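Local coordinates for protein polyisoprenyl-teichoic acid--peptidoglycan teichoic acid transferase TagV (Bacillus subtilis, PDB 6UF3) that belongs to the LytR-CpsA-Psr family of cell-envelope transferases, with a mixed beta-sheet flanked by helices, at residues A[33-38]-A[209-214]; A[171-176]-A[214-219]. All blocks are in the same frame, centred on the assembly; numbering follows the deposited sequence.

Contact 1 (A[33-38]-A[209-214]); sequences LDPKNK and QIYSGF
Leu33, next to last in strand 25-34, just before a hairpin bend, meets the phenol end of Tyr211. Its CG stands beside the backbone N, anti to the carbonyl carbon (chi1 -61°), and Leu33 CD2 reaches Tyr211 CE2 at 3.8 Å. The two side chains lie at a slant to each other. Leu33 also rests on Phe6 and Ile8 of strand 6-13. Asp34 turns its side chain away, where Asp34 OD2 accepts a bond from ND2 of Asn37, 2.9 Å long. ND2 comes from above the carboxylate plane, and OD2 in turn lies near the plane of the Asn37 amide. This bond and the backbone bond from Asn37 N to Asp34 O brace the bend between strands 25-34 and 39-44. Pro35 offers its ring to the helix end. Pro35 CB packs 4.1 Å from CD1 of Ile210, while the CG2 branch of Ile210 lies 3.7 Å from Pro35 O. Lys38 ends the bend. Its backbone passes obliquely by the Tyr211 ring, with Lys38 C 3.5 Å from Tyr211 CE1. The side chain bends at chi3 and chi4 and brings Lys38 NZ to Ile210 O, 2.7 Å away. NZ lies in the carbonyl plane, on a lone pair. The Tyr211 hydroxyl bonds to the carbonyl O of Thr39, the first residue of strand 39-44. The Tyr211 and Phe214 rings stack edge-to-face, the Tyr211 edge (CD1) above the rim of one Phe214 face. The lysine thus bonds to a carbonyl at the C-terminal end of helix 201-210, where the helix dipole would probably favour its positive charge, while the tyrosine ties the same helix end to the hairpin through one polar atom and a largely apolar ring.

Contact 2 (A[171-176]-A[214-219]); sequences LIDRMS and FTSKKI
Asp173 and Ser216 meet through a carboxylate that grips one residue at two points. OD1 of Asp173 takes the backbone N-H of Ser216, with N 2.6 Å away, using its syn lone pair, with an N-H...O angle of 145°. Asp173 OD2 accepts from the hydroxyl OG of Ser216 at 2.7 Å. That donor also comes from the syn side, but 23° out of the carboxylate plane. Ser216 can do this because chi1 (67°) sets OG between its own backbone N and carbonyl carbon, so both donors face the aspartate. The two bonds, one to each oxygen, should limit rotation of the carboxylate. Ser216 opens the 3-10 turn 216-218, whose backbone bonds run from Lys218 N to Thr215 O and from Ile219 N to Ser216 O. The contact therefore docks a short 3-10 turn against the C-terminal part of helix 158-177, in the connection that leads from helix 201-210 to the edge strand 220-222 of the mixed sheet. One helical turn further on, Ser176 lies alongside the start of this connection. Ser176 CB packs 3.3 Å from Phe214 O, and its OG sits near the plane of the Phe214 ring, at the edge. Ser176 OG also bonds back to Ile172 O in its own helix at 2.9 Å, from above the carbonyl plane. Ser176 N reaches that oxygen from the opposite face. Ile172 makes the apolar part of the contact. Ile172 CG2 comes to the edge of the Phe214 ring, 4.2 Å from Phe214 CD2. Ile172 CD1 meets CD1 of Ile219 tip to tip at 3.8 Å. Met42 of strand 39-44 touches both isoleucines and so brings the sheet up to this small apolar patch.

In the fold
The centres of contacts 1 and 2 lie about 10 Å apart, on the same side of the chain's centre. Along the chain the segments alternate: 33-38, 171-176, 209-214, then 214-219. Phe214 belongs to both contacts. Contact 1 joins the hairpin bend between strands 25-34 and 39-44 to the end of helix 201-210. Contact 2 joins the next few residues to helix 158-177. A probable hydrogen bond from Gly213 N to Ser176 O, 3.0 Å long, links the two directly. Met40 of strand 39-44 touches Tyr211, Phe214 and Ile219. The connection 211-219 is thereby held between sheet and helix as it enters edge strand 220-222, beside strand 39-44.

Contact 1 (A[33-38]-A[209-214])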
ATOM      1  N   LEU A  33      -0.762 -10.327  -8.343  1.00 16.39           N
ATOM      2  CA  LEU A  33       0.182 -11.442  -8.355  1.00 16.38           C
ATOM      3  C   LEU A  33      -0.307 -12.511  -9.318  1.00 20.76           C
ATOM      4  O   LEU A  33      -1.496 -12.854  -9.344  1.00 21.04           O
ATOM      5  CB  LEU A  33       0.355 -12.033  -6.940  1.00 19.01           C
ATOM      6  CG  LEU A  33       0.897 -11.126  -5.827  1.00 21.36           C
ATOM      7  CD1 LEU A  33      -0.245 -10.417  -5.077  1.00 21.66           C
ATOM      8  CD2 LEU A  33       1.736 -11.916  -4.846  1.00 24.10           C
ATOM      9  N   ASP A  34       0.623 -13.031 -10.127  1.00 19.67           N
ATOM     10  CA  ASP A  34       0.363 -14.175 -10.992  1.00 22.33           C
ATOM     11  C   ASP A  34       1.338 -15.251 -10.533  1.00 25.09           C
ATOM     12  O   ASP A  34       2.491 -15.309 -11.010  1.00 26.44           O
ATOM     13  CB  ASP A  34       0.544 -13.811 -12.465  1.00 23.92           C
ATOM     14  CG  ASP A  34       0.179 -14.945 -13.402  1.00 26.23           C
ATOM     15  OD1 ASP A  34      -0.205 -16.033 -12.922  1.00 32.03           O
ATOM     16  OD2 ASP A  34       0.292 -14.749 -14.630  1.00 30.14           O
ATOM     17  N   PRO A  35       0.941 -16.081  -9.555  1.00 23.94           N
ATOM     18  CA  PRO A  35       1.899 -17.035  -8.972  1.00 27.11           C
ATOM     19  C   PRO A  35       2.349 -18.115  -9.929  1.00 29.88           C
ATOM     20  O   PRO A  35       3.491 -18.589  -9.818  1.00 27.46           O
ATOM     21  CB  PRO A  35       1.127 -17.631  -7.783  1.00 25.74           C
ATOM     22  CG  PRO A  35       0.123 -16.587  -7.416  1.00 24.57           C
ATOM     23  CD  PRO A  35      -0.287 -15.965  -8.742  1.00 21.18           C
ATOM     24  N   LYS A  36       1.489 -18.538 -10.858  1.00 27.13           N
ATOM     25  CA  LYS A  36       1.908 -19.551 -11.821  1.00 34.64           C
ATOM     26  C   LYS A  36       3.115 -19.089 -12.624  1.00 33.51           C
ATOM     27  O   LYS A  36       3.938 -19.912 -13.030  1.00 32.83           O
ATOM     28  CB  LYS A  36       0.748 -19.904 -12.754  1.00 46.77           C
ATOM     29  CG  LYS A  36      -0.116 -21.048 -12.244  1.00 61.36           C
ATOM     30  CD  LYS A  36      -1.525 -20.984 -12.818  1.00 67.39           C
ATOM     31  CE  LYS A  36      -2.464 -21.946 -12.104  1.00 71.38           C
ATOM     32  NZ  LYS A  36      -3.869 -21.440 -12.098  1.00 74.29           N
ATOM     33  N   ASN A  37       3.244 -17.780 -12.844  1.00 31.01           N
ATOM     34  CA  ASN A  37       4.334 -17.197 -13.614  1.00 33.30           C
ATOM     35  C   ASN A  37       5.319 -16.415 -12.759  1.00 29.76           C
ATOM     36  O   ASN A  37       6.236 -15.796 -13.308  1.00 32.00           O
ATOM     37  CB  ASN A  37       3.767 -16.281 -14.707  1.00 34.92           C
ATOM     38  CG  ASN A  37       3.069 -17.055 -15.799  1.00 39.81           C
ATOM     39  OD1 ASN A  37       3.613 -18.029 -16.318  1.00 39.23           O
ATOM     40  ND2 ASN A  37       1.862 -16.636 -16.153  1.00 41.86           N
ATOM     41  N   LYS A  38       5.136 -16.400 -11.437  1.00 27.09           N
ATOM     42  CA  LYS A  38       6.013 -15.685 -10.508  1.00 26.92           C
ATOM     43  C   LYS A  38       6.153 -14.211 -10.885  1.00 26.37           C
ATOM     44  O   LYS A  38       7.257 -13.661 -10.900  1.00 28.71           O
ATOM     45  CB  LYS A  38       7.394 -16.352 -10.428  1.00 26.84           C
ATOM     46  CG  LYS A  38       7.381 -17.749  -9.865  1.00 33.15           C
ATOM     47  CD  LYS A  38       8.706 -18.447 -10.140  1.00 43.62           C
ATOM     48  CE  LYS A  38       9.225 -19.190  -8.924  1.00 58.31           C
ATOM     49  NZ  LYS A  38       8.188 -20.068  -8.304  1.00 60.58           N
ATOM     50  N   GLN A 209       7.300 -19.043  -0.492  1.00 27.25           N
ATOM     51  CA  GLN A 209       7.962 -20.122  -1.214  1.00 28.12           C
ATOM     52  C   GLN A 209       7.882 -19.909  -2.720  1.00 26.62           C
ATOM     53  O   GLN A 209       8.852 -20.167  -3.441  1.00 27.52           O
ATOM     54  CB  GLN A 209       7.362 -21.472  -0.814  1.00 26.10           C
ATOM     55  CG  GLN A 209       8.161 -22.655  -1.326  1.00 31.51           C
ATOM     56  CD  GLN A 209       7.819 -22.998  -2.764  1.00 37.53           C
ATOM     57  OE1 GLN A 209       6.697 -22.757  -3.211  1.00 36.59           O
ATOM     58  NE2 GLN A 209       8.783 -23.568  -3.494  1.00 34.30           N
ATOM     59  N   ILE A 210       6.742 -19.424  -3.217  1.00 26.41           N
ATOM     60  CA  ILE A 210       6.586 -19.251  -4.658  1.00 26.19           C
ATOM     61  C   ILE A 210       7.513 -18.161  -5.172  1.00 24.64           C
ATOM     62  O   ILE A 210       8.133 -18.299  -6.234  1.00 29.28           O
ATOM     63  CB  ILE A 210       5.116 -18.935  -4.991  1.00 28.75           C
ATOM     64  CG1 ILE A 210       4.239 -20.169  -4.769  1.00 32.45           C
ATOM     65  CG2 ILE A 210       4.987 -18.431  -6.430  1.00 34.30           C
ATOM     66  CD1 ILE A 210       2.755 -19.834  -4.683  1.00 33.47           C
ATOM     67  N   TYR A 211       7.615 -17.055  -4.441  1.00 26.28           N
ATOM     68  CA  TYR A 211       8.428 -15.922  -4.851  1.00 25.41           C
ATOM     69  C   TYR A 211       9.826 -15.967  -4.243  1.00 26.76           C
ATOM     70  O   TYR A 211      10.508 -14.942  -4.185  1.00 27.68           O
ATOM     71  CB  TYR A 211       7.699 -14.622  -4.499  1.00 25.44           C
ATOM     72  CG  TYR A 211       6.522 -14.397  -5.426  1.00 22.18           C
ATOM     73  CD1 TYR A 211       6.699 -13.781  -6.653  1.00 23.11           C
ATOM     74  CD2 TYR A 211       5.238 -14.827  -5.082  1.00 24.04           C
ATOM     75  CE1 TYR A 211       5.632 -13.585  -7.522  1.00 22.19           C
ATOM     76  CE2 TYR A 211       4.157 -14.626  -5.941  1.00 23.62           C
ATOM     77  CZ  TYR A 211       4.366 -14.001  -7.158  1.00 23.27           C
ATOM     78  OH  TYR A 211       3.327 -13.795  -8.041  1.00 20.50           O
ATOM     79  N   SER A 212      10.252 -17.132  -3.761  1.00 27.77           N
ATOM     80  CA  SER A 212      11.621 -17.268  -3.293  1.00 26.65           C
ATOM     81  C   SER A 212      12.576 -16.953  -4.434  1.00 28.54           C
ATOM     82  O   SER A 212      12.465 -17.520  -5.523  1.00 32.93           O
ATOM     83  CB  SER A 212      11.868 -18.683  -2.771  1.00 30.08           C
ATOM     84  OG  SER A 212      13.217 -18.833  -2.370  1.00 36.23           O
ATOM     85  N   GLY A 213      13.499 -16.026  -4.192  1.00 32.03           N
ATOM     86  CA  GLY A 213      14.432 -15.602  -5.215  1.00 30.38           C
ATOM     87  C   GLY A 213      13.933 -14.471  -6.084  1.00 29.69           C
ATOM     88  O   GLY A 213      14.687 -13.972  -6.923  1.00 34.00           O
ATOM     89  N   PHE A 214      12.682 -14.052  -5.914  1.00 25.01           N
ATOM     90  CA  PHE A 214      12.165 -12.888  -6.603  1.00 27.24           C
ATOM     91  C   PHE A 214      12.877 -11.636  -6.091  1.00 26.09           C
ATOM     92  O   PHE A 214      13.615 -11.667  -5.102  1.00 31.64           O
ATOM     93  CB  PHE A 214      10.654 -12.832  -6.385  1.00 23.58           C
ATOM     94  CG  PHE A 214       9.926 -11.765  -7.160  1.00 22.89           C
ATOM     95  CD1 PHE A 214       9.684 -11.893  -8.514  1.00 24.42           C
ATOM     96  CD2 PHE A 214       9.414 -10.663  -6.493  1.00 22.11           C
ATOM     97  CE1 PHE A 214       8.976 -10.901  -9.203  1.00 26.41           C
ATOM     98  CE2 PHE A 214       8.706  -9.679  -7.170  1.00 23.27           C
ATOM     99  CZ  PHE A 214       8.481  -9.803  -8.516  1.00 26.82           C
TER

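Contact 2 (A[171-176]-A[214-219])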
ATOM      1  N   LEU A 171      10.271  -4.766   2.017  1.00 22.52           N
ATOM      2  CA  LEU A 171       9.672  -5.927   2.677  1.00 22.32           C
ATOM      3  C   LEU A 171       9.574  -7.116   1.725  1.00 23.23           C
ATOM      4  O   LEU A 171       9.847  -8.259   2.112  1.00 23.92           O
ATOM      5  CB  LEU A 171       8.287  -5.555   3.225  1.00 22.15           C
ATOM      6  CG  LEU A 171       8.325  -4.635   4.451  1.00 25.52           C
ATOM      7  CD1 LEU A 171       6.962  -4.011   4.752  1.00 26.20           C
ATOM      8  CD2 LEU A 171       8.870  -5.370   5.680  1.00 26.91           C
ATOM      9  N   ILE A 172       9.154  -6.869   0.478  1.00 21.99           N
ATOM     10  CA  ILE A 172       9.088  -7.941  -0.512  1.00 23.30           C
ATOM     11  C   ILE A 172      10.463  -8.557  -0.725  1.00 23.99           C
ATOM     12  O   ILE A 172      10.604  -9.780  -0.823  1.00 26.14           O
ATOM     13  CB  ILE A 172       8.497  -7.410  -1.834  1.00 20.07           C
ATOM     14  CG1 ILE A 172       7.017  -7.071  -1.653  1.00 24.56           C
ATOM     15  CG2 ILE A 172       8.694  -8.426  -2.959  1.00 23.53           C
ATOM     16  CD1 ILE A 172       6.407  -6.276  -2.788  1.00 25.07           C
ATOM     17  N   ASP A 173      11.496  -7.719  -0.821  1.00 23.04           N
ATOM     18  CA  ASP A 173      12.845  -8.233  -1.037  1.00 25.98           C
ATOM     19  C   ASP A 173      13.309  -9.054   0.151  1.00 31.28           C
ATOM     20  O   ASP A 173      13.939 -10.108  -0.018  1.00 31.55           O
ATOM     21  CB  ASP A 173      13.813  -7.079  -1.309  1.00 23.74           C
ATOM     22  CG  ASP A 173      13.627  -6.495  -2.693  1.00 32.06           C
ATOM     23  OD1 ASP A 173      13.134  -7.246  -3.549  1.00 32.75           O
ATOM     24  OD2 ASP A 173      13.953  -5.309  -2.917  1.00 30.18           O
ATOM     25  N   ARG A 174      12.995  -8.593   1.364  1.00 33.10           N
ATOM     26  CA  ARG A 174      13.377  -9.349   2.549  1.00 34.64           C
ATOM     27  C   ARG A 174      12.713 -10.718   2.557  1.00 30.40           C
ATOM     28  O   ARG A 174      13.378 -11.740   2.756  1.00 37.46           O
ATOM     29  CB  ARG A 174      13.019  -8.574   3.812  1.00 32.07           C
ATOM     30  CG  ARG A 174      13.171  -9.423   5.043  1.00 48.14           C
ATOM     31  CD  ARG A 174      14.641  -9.542   5.391  1.00 53.21           C
ATOM     32  NE  ARG A 174      15.158  -8.235   5.765  1.00 61.47           N
ATOM     33  CZ  ARG A 174      14.936  -7.672   6.947  1.00 67.73           C
ATOM     34  NH1 ARG A 174      15.427  -6.472   7.219  1.00 67.90           N
ATOM     35  NH2 ARG A 174      14.224  -8.318   7.859  1.00 71.41           N
ATOM     36  N   MET A 175      11.400 -10.762   2.328  1.00 29.72           N
ATOM     37  CA  MET A 175      10.730 -12.057   2.313  1.00 36.43           C
ATOM     38  C   MET A 175      11.229 -12.929   1.164  1.00 35.64           C
ATOM     39  O   MET A 175      11.405 -14.137   1.341  1.00 35.87           O
ATOM     40  CB  MET A 175       9.207 -11.881   2.255  1.00 42.72           C
ATOM     41  CG  MET A 175       8.601 -11.870   0.850  1.00 56.08           C
ATOM     42  SD  MET A 175       6.810 -12.144   0.798  1.00 67.41           S
ATOM     43  CE  MET A 175       6.625 -12.808  -0.850  1.00 62.31           C
ATOM     44  N   SER A 176      11.509 -12.340   0.000  1.00 33.49           N
ATOM     45  CA  SER A 176      11.910 -13.147  -1.144  1.00 32.82           C
ATOM     46  C   SER A 176      13.295 -13.734  -0.957  1.00 35.83           C
ATOM     47  O   SER A 176      13.580 -14.807  -1.491  1.00 34.06           O
ATOM     48  CB  SER A 176      11.873 -12.317  -2.426  1.00 31.91           C
ATOM     49  OG  SER A 176      10.551 -11.910  -2.724  1.00 33.44           O
ATOM     50  N   PHE A 214      12.682 -14.052  -5.914  1.00 25.01           N
ATOM     51  CA  PHE A 214      12.165 -12.888  -6.603  1.00 27.24           C
ATOM     52  C   PHE A 214      12.877 -11.636  -6.091  1.00 26.09           C
ATOM     53  O   PHE A 214      13.615 -11.667  -5.102  1.00 31.64           O
ATOM     54  CB  PHE A 214      10.654 -12.832  -6.385  1.00 23.58           C
ATOM     55  CG  PHE A 214       9.926 -11.765  -7.160  1.00 22.89           C
ATOM     56  CD1 PHE A 214       9.684 -11.893  -8.514  1.00 24.42           C
ATOM     57  CD2 PHE A 214       9.414 -10.663  -6.493  1.00 22.11           C
ATOM     58  CE1 PHE A 214       8.976 -10.901  -9.203  1.00 26.41           C
ATOM     59  CE2 PHE A 214       8.706  -9.679  -7.170  1.00 23.27           C
ATOM     60  CZ  PHE A 214       8.481  -9.803  -8.516  1.00 26.82           C
ATOM     61  N   THR A 215      12.657 -10.518  -6.778  1.00 27.36           N
ATOM     62  CA  THR A 215      13.289  -9.270  -6.383  1.00 25.79           C
ATOM     63  C   THR A 215      12.396  -8.125  -6.837  1.00 27.16           C
ATOM     64  O   THR A 215      11.750  -8.217  -7.887  1.00 24.55           O
ATOM     65  CB  THR A 215      14.704  -9.154  -6.970  1.00 29.46           C
ATOM     66  OG1 THR A 215      15.396  -8.057  -6.363  1.00 34.75           O
ATOM     67  CG2 THR A 215      14.656  -8.961  -8.482  1.00 30.63           C
ATOM     68  N   SER A 216      12.336  -7.060  -6.026  1.00 25.53           N
ATOM     69  CA  SER A 216      11.367  -6.004  -6.283  1.00 24.46           C
ATOM     70  C   SER A 216      11.642  -5.263  -7.583  1.00 24.37           C
ATOM     71  O   SER A 216      10.717  -4.637  -8.123  1.00 27.19           O
ATOM     72  CB  SER A 216      11.321  -5.017  -5.108  1.00 24.38           C
ATOM     73  OG  SER A 216      12.522  -4.282  -4.984  1.00 28.53           O
ATOM     74  N   LYS A 217      12.872  -5.322  -8.105  1.00 25.53           N
ATOM     75  CA  LYS A 217      13.126  -4.723  -9.412  1.00 31.63           C
ATOM     76  C   LYS A 217      12.233  -5.337 -10.485  1.00 34.42           C
ATOM     77  O   LYS A 217      11.884  -4.665 -11.460  1.00 34.38           O
ATOM     78  CB  LYS A 217      14.600  -4.868  -9.797  1.00 33.26           C
ATOM     79  CG  LYS A 217      14.951  -4.253 -11.159  1.00 37.94           C
ATOM     80  CD  LYS A 217      16.446  -4.184 -11.388  1.00 39.94           C
ATOM     81  CE  LYS A 217      16.766  -3.846 -12.844  1.00 41.91           C
ATOM     82  NZ  LYS A 217      15.783  -2.859 -13.391  1.00 38.90           N
ATOM     83  N   LYS A 218      11.828  -6.596 -10.308  1.00 25.49           N
ATOM     84  CA  LYS A 218      11.028  -7.270 -11.322  1.00 26.40           C
ATOM     85  C   LYS A 218       9.562  -6.874 -11.295  1.00 25.38           C
ATOM     86  O   LYS A 218       8.833  -7.216 -12.233  1.00 26.86           O
ATOM     87  CB  LYS A 218      11.151  -8.784 -11.168  1.00 26.72           C
ATOM     88  CG  LYS A 218      12.526  -9.301 -11.603  1.00 27.72           C
ATOM     89  CD  LYS A 218      12.703 -10.762 -11.261  1.00 27.35           C
ATOM     90  CE  LYS A 218      14.071 -11.263 -11.711  1.00 30.77           C
ATOM     91  NZ  LYS A 218      14.264 -12.662 -11.254  1.00 33.26           N
ATOM     92  N   ILE A 219       9.120  -6.169 -10.256  1.00 22.18           N
ATOM     93  CA  ILE A 219       7.726  -5.743 -10.176  1.00 20.36           C
ATOM     94  C   ILE A 219       7.454  -4.715 -11.263  1.00 24.28           C
ATOM     95  O   ILE A 219       8.250  -3.792 -11.481  1.00 26.88           O
ATOM     96  CB  ILE A 219       7.413  -5.164  -8.790  1.00 22.88           C
ATOM     97  CG1 ILE A 219       7.649  -6.216  -7.714  1.00 21.02           C
ATOM     98  CG2 ILE A 219       5.958  -4.659  -8.749  1.00 21.77           C
ATOM     99  CD1 ILE A 219       7.661  -5.657  -6.284  1.00 19.53           C
TER